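Local atomic coordinates of glycoside transferase (Listeria monocytogenes, PDB entry 6R2M), a protein that is an extracellular glycoside hydrolase that probably acts on exopolysaccharide, and may have transferase activity. Residues A[211-216]-A[228-233]; A[236-241]-A[281-286]. One frame throughout, in Å; residues are numbered along the deposited sequence.

Contact 1: A[211-216]-A[228-233]; sequences DQMLIA and PNFDNF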
# COMPACT_ATOMS: atom_id res chain seq x y z
N ASP A 211 2.26 1.39 9.39
CA ASP A 211 2.54 2.75 8.95
C ASP A 211 4.03 3.06 9.05
O ASP A 211 4.61 3.65 8.13
CB ASP A 211 1.71 3.74 9.75
CG ASP A 211 0.22 3.40 9.71
OD1 ASP A 211 -0.21 2.83 8.68
OD2 ASP A 211 -0.49 3.70 10.68
N GLN A 212 4.68 2.61 10.13
CA GLN A 212 6.11 2.84 10.27
C GLN A 212 6.90 2.17 9.14
O GLN A 212 7.84 2.77 8.62
CB GLN A 212 6.60 2.34 11.63
CG GLN A 212 6.05 3.13 12.83
CD GLN A 212 6.72 4.49 12.98
OE1 GLN A 212 7.92 4.61 12.79
NE2 GLN A 212 5.93 5.52 13.32
N MET A 213 6.52 0.94 8.75
CA MET A 213 7.26 0.28 7.68
C MET A 213 7.07 1.01 6.36
O MET A 213 8.00 1.14 5.56
CB MET A 213 6.83 -1.18 7.52
CG MET A 213 7.33 -2.13 8.61
SD MET A 213 9.10 -2.03 8.94
CE MET A 213 9.78 -2.20 7.28
N LEU A 214 5.85 1.51 6.10
CA LEU A 214 5.63 2.23 4.85
C LEU A 214 6.46 3.51 4.81
O LEU A 214 7.01 3.86 3.76
CB LEU A 214 4.15 2.53 4.68
CG LEU A 214 3.32 1.27 4.36
CD1 LEU A 214 1.84 1.58 4.47
CD2 LEU A 214 3.66 0.76 2.95
N ILE A 215 6.59 4.21 5.94
CA ILE A 215 7.42 5.41 5.98
C ILE A 215 8.88 5.05 5.74
O ILE A 215 9.60 5.72 5.00
CB ILE A 215 7.25 6.16 7.32
CG1 ILE A 215 5.80 6.58 7.50
CG2 ILE A 215 8.22 7.38 7.40
CD1 ILE A 215 5.47 6.99 8.91
N ALA A 216 9.34 3.97 6.38
CA ALA A 216 10.73 3.57 6.23
C ALA A 216 11.05 3.24 4.78
O ALA A 216 12.14 3.55 4.30
CB ALA A 216 11.03 2.36 7.11
N PRO A 228 18.69 5.39 10.17
CA PRO A 228 19.43 4.39 10.96
C PRO A 228 18.82 4.10 12.31
O PRO A 228 19.07 3.01 12.86
CB PRO A 228 20.82 5.03 11.11
CG PRO A 228 20.57 6.49 11.03
CD PRO A 228 19.45 6.64 10.01
N ASN A 229 18.04 5.02 12.88
CA ASN A 229 17.43 4.78 14.17
C ASN A 229 16.31 3.76 14.05
O ASN A 229 16.20 2.84 14.86
CB ASN A 229 16.90 6.09 14.75
CG ASN A 229 17.98 7.11 14.86
OD1 ASN A 229 18.85 6.98 15.71
ND2 ASN A 229 17.97 8.11 13.97
N PHE A 230 15.46 3.92 13.03
CA PHE A 230 14.44 2.91 12.81
C PHE A 230 15.06 1.59 12.39
O PHE A 230 14.60 0.52 12.82
CB PHE A 230 13.44 3.40 11.77
CG PHE A 230 12.25 2.51 11.65
CD1 PHE A 230 11.32 2.43 12.67
CD2 PHE A 230 12.06 1.76 10.50
CE1 PHE A 230 10.20 1.60 12.56
CE2 PHE A 230 10.95 0.94 10.37
CZ PHE A 230 10.02 0.85 11.41
N ASP A 231 16.08 1.64 11.53
CA ASP A 231 16.69 0.39 11.08
C ASP A 231 17.29 -0.36 12.26
O ASP A 231 17.10 -1.58 12.37
CB ASP A 231 17.76 0.68 10.02
CG ASP A 231 18.25 -0.59 9.33
OD1 ASP A 231 17.44 -1.26 8.68
OD2 ASP A 231 19.45 -0.91 9.46
N ASN A 232 17.94 0.35 13.18
CA ASN A 232 18.52 -0.30 14.35
C ASN A 232 17.43 -0.90 15.23
O ASN A 232 17.60 -2.01 15.76
CB ASN A 232 19.36 0.68 15.15
CG ASN A 232 19.78 0.10 16.48
OD1 ASN A 232 19.24 0.47 17.53
ND2 ASN A 232 20.74 -0.82 16.45
N PHE A 233 16.31 -0.20 15.41
CA PHE A 233 15.22 -0.78 16.18
C PHE A 233 14.79 -2.11 15.58
O PHE A 233 14.60 -3.10 16.29
CB PHE A 233 14.04 0.19 16.24
CG PHE A 233 12.86 -0.35 16.98
CD1 PHE A 233 12.86 -0.38 18.35
CD2 PHE A 233 11.76 -0.85 16.30
CE1 PHE A 233 11.78 -0.90 19.05
CE2 PHE A 233 10.67 -1.36 16.99
CZ PHE A 233 10.68 -1.39 18.36
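Gln212 OE1 accepts a hydrogen bond from the backbone N of Phe190 and also lies against the Phe230 ring, 3.8 Å from Phe230 CE1. A weaker bond from Gln212 NE2 to Glu192 also limits the rotation of the amide; the long side chain of glutamine suits a buried place where CB and the amide oxygen lie against a ring while the amide also finds polar partners. The amide plane is turned 51° from the Phe230 ring, and Gln212 CB comes 3.7 Å from Phe230 CZ. The ring reaches across because its CG stands anti to the backbone N (chi1 -171°). Ala216 CB, small enough to admit the ring, lies 3.6 Å from Phe230 CE2. In Met213 the bend at chi2 (-50°) brings the sulfur to the ring edge: SD is 5.0 Å from the ring centroid of Phe230, close to the ring plane, in an edge-on Met-aromatic contact. The ring thus packs from helix 228-241, which follows after a short loop, against one face of helix 209-223; the axes of the two segments pass 11.2 Å apart. Helix 262-274 packs against Met213, and the loop bearing Phe190 meets the Phe230 ring.

Contact 2: A[236-241]-A[281-286]; sequences TELASK and GKITKE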
# COMPACT_ATOMS: atom_id res chain seq x y z
N THR A 236 17.43 -4.84 16.27
CA THR A 236 17.55 -5.29 17.66
C THR A 236 16.31 -6.06 18.11
O THR A 236 16.42 -6.98 18.93
CB THR A 236 17.83 -4.11 18.59
OG1 THR A 236 16.73 -3.19 18.57
CG2 THR A 236 19.11 -3.40 18.18
N GLU A 237 15.13 -5.71 17.59
CA GLU A 237 13.94 -6.52 17.86
C GLU A 237 14.09 -7.92 17.30
O GLU A 237 13.84 -8.92 17.99
CB GLU A 237 12.69 -5.84 17.28
CG GLU A 237 12.15 -4.68 18.09
CD GLU A 237 11.71 -5.11 19.48
OE1 GLU A 237 10.57 -5.61 19.65
OE2 GLU A 237 12.53 -4.95 20.42
N LEU A 238 14.52 -8.03 16.04
CA LEU A 238 14.68 -9.36 15.44
C LEU A 238 15.74 -10.17 16.17
O LEU A 238 15.55 -11.37 16.44
CB LEU A 238 15.05 -9.21 13.97
CG LEU A 238 13.87 -9.04 13.02
CD1 LEU A 238 14.40 -8.85 11.60
CD2 LEU A 238 12.91 -10.23 13.09
N ALA A 239 16.86 -9.54 16.53
CA ALA A 239 17.93 -10.26 17.20
C ALA A 239 17.53 -10.70 18.60
O ALA A 239 17.89 -11.80 19.04
CB ALA A 239 19.18 -9.38 17.27
N SER A 240 16.78 -9.87 19.32
CA SER A 240 16.48 -10.20 20.71
C SER A 240 15.22 -11.03 20.87
O SER A 240 15.14 -11.86 21.78
CB SER A 240 16.37 -8.92 21.56
OG SER A 240 15.28 -8.11 21.14
N LYS A 241 14.23 -10.84 19.99
CA LYS A 241 12.95 -11.50 20.12
C LYS A 241 12.62 -12.45 18.98
O LYS A 241 11.72 -13.28 19.14
CB LYS A 241 11.82 -10.46 20.23
CG LYS A 241 12.00 -9.53 21.43
CD LYS A 241 11.15 -8.28 21.32
CE LYS A 241 11.52 -7.27 22.40
NZ LYS A 241 10.51 -6.17 22.51
N GLY A 281 16.07 -10.50 5.61
CA GLY A 281 14.94 -10.74 4.73
C GLY A 281 14.52 -12.19 4.69
O GLY A 281 13.34 -12.48 4.54
N LYS A 282 15.48 -13.12 4.83
CA LYS A 282 15.14 -14.53 4.99
C LYS A 282 14.37 -14.78 6.28
O LYS A 282 13.39 -15.53 6.30
CB LYS A 282 16.42 -15.38 4.99
CG LYS A 282 17.13 -15.48 3.65
CD LYS A 282 18.36 -16.39 3.76
CE LYS A 282 19.63 -15.64 3.39
NZ LYS A 282 20.18 -16.06 2.06
N ILE A 283 14.82 -14.15 7.37
CA ILE A 283 14.15 -14.31 8.66
C ILE A 283 12.71 -13.82 8.60
O ILE A 283 11.80 -14.48 9.11
CB ILE A 283 14.95 -13.59 9.76
CG1 ILE A 283 16.29 -14.32 9.96
CG2 ILE A 283 14.16 -13.54 11.06
CD1 ILE A 283 17.29 -13.55 10.82
N THR A 284 12.48 -12.67 7.97
CA THR A 284 11.12 -12.15 7.97
C THR A 284 10.25 -12.82 6.92
O THR A 284 9.03 -12.83 7.06
CB THR A 284 11.12 -10.63 7.79
OG1 THR A 284 11.72 -10.27 6.54
CG2 THR A 284 11.91 -9.96 8.93
N LYS A 285 10.85 -13.37 5.86
CA LYS A 285 10.07 -14.21 4.95
C LYS A 285 9.51 -15.42 5.68
O LYS A 285 8.34 -15.77 5.51
CB LYS A 285 10.92 -14.64 3.75
CG LYS A 285 10.12 -15.46 2.74
CD LYS A 285 10.85 -15.55 1.41
CE LYS A 285 9.93 -16.02 0.29
NZ LYS A 285 9.71 -17.49 0.30
N GLU A 286 10.33 -16.07 6.52
CA GLU A 286 9.83 -17.21 7.27
C GLU A 286 8.76 -16.79 8.27
O GLU A 286 7.80 -17.54 8.51
CB GLU A 286 10.98 -17.92 7.98
CG GLU A 286 12.00 -18.54 7.04
CD GLU A 286 12.99 -19.42 7.76
OE1 GLU A 286 12.65 -19.94 8.84
OE2 GLU A 286 14.13 -19.59 7.26
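Leu238 overlaps Thr284 and Ile283 with the two methyls of its forked end: CD1 meets Thr284 CG2 at 3.8 Å, and CD2 meets Ile283 CG2 at 4.1 Å. Its CG sits beside the backbone N and anti to the carbonyl carbon (chi1 -85°), which carries the fork out toward helix 278-290. The Leu238 and Thr284 side chains meet at about a right angle, whereas Leu238 and Ile283 slide past one another in opposite directions. Leucine suits the place because it has one methyl for each of two neighbouring methyls, Thr284 CG2 and Ile283 CG2. Threonine offers its methyl to Leu238 while its hydroxyl, on a different branch, is hydrogen-bonded to Thr269 OG1. The beta-branched Ile283 covers the more exposed side of the contact.

The mostly helical fold is consistent with the (alpha/alpha)6 barrel of related glycoside hydrolases; here the contact joins helix 228-241 to helix 278-290. Helix 262-274 fills in beside it, since Phe272 touches both Leu238 and Thr284.

Away from the apolar patch, the last turn of helix 228-241 is tied up by its own side chains. Ser240 OG donates to Thr236 O at 2.7 Å, and Ser240 N bonds to the same oxygen from the opposite face of the carbonyl plane, so this carbonyl is held twice. One turn apart, Lys241 NZ forms a salt bridge with Glu237 OE1 at 2.9 Å, using the syn lone pair of that oxygen. The lysine is nearly fully extended beyond chi1, which lets the ammonium group span back to the carboxylate. Glu237 OE1 is also hydrogen-bonded to the hydroxyl of Tyr248, a bond that helps set the rotation of the acid.

Contact 1 and contact 2 share helix 228-241, whose beginning enters the first and whose end enters the second. Along the chain they come in series: the pairing of 211-216 with 228-233 closes before that of 236-241 with 281-286 opens. Their centres lie about 14 Å apart, on the same side of the chain's centre, and the segments do not otherwise touch. Contact 1 joins two successive helices, 209-223 and 228-241; contact 2 reaches on to helix 278-290. Helix 262-274 borders both, packing on Met213 in one and on Leu238 and Thr284 in the other. One helix is therefore fastened near both its ends to different neighbours within a single chain.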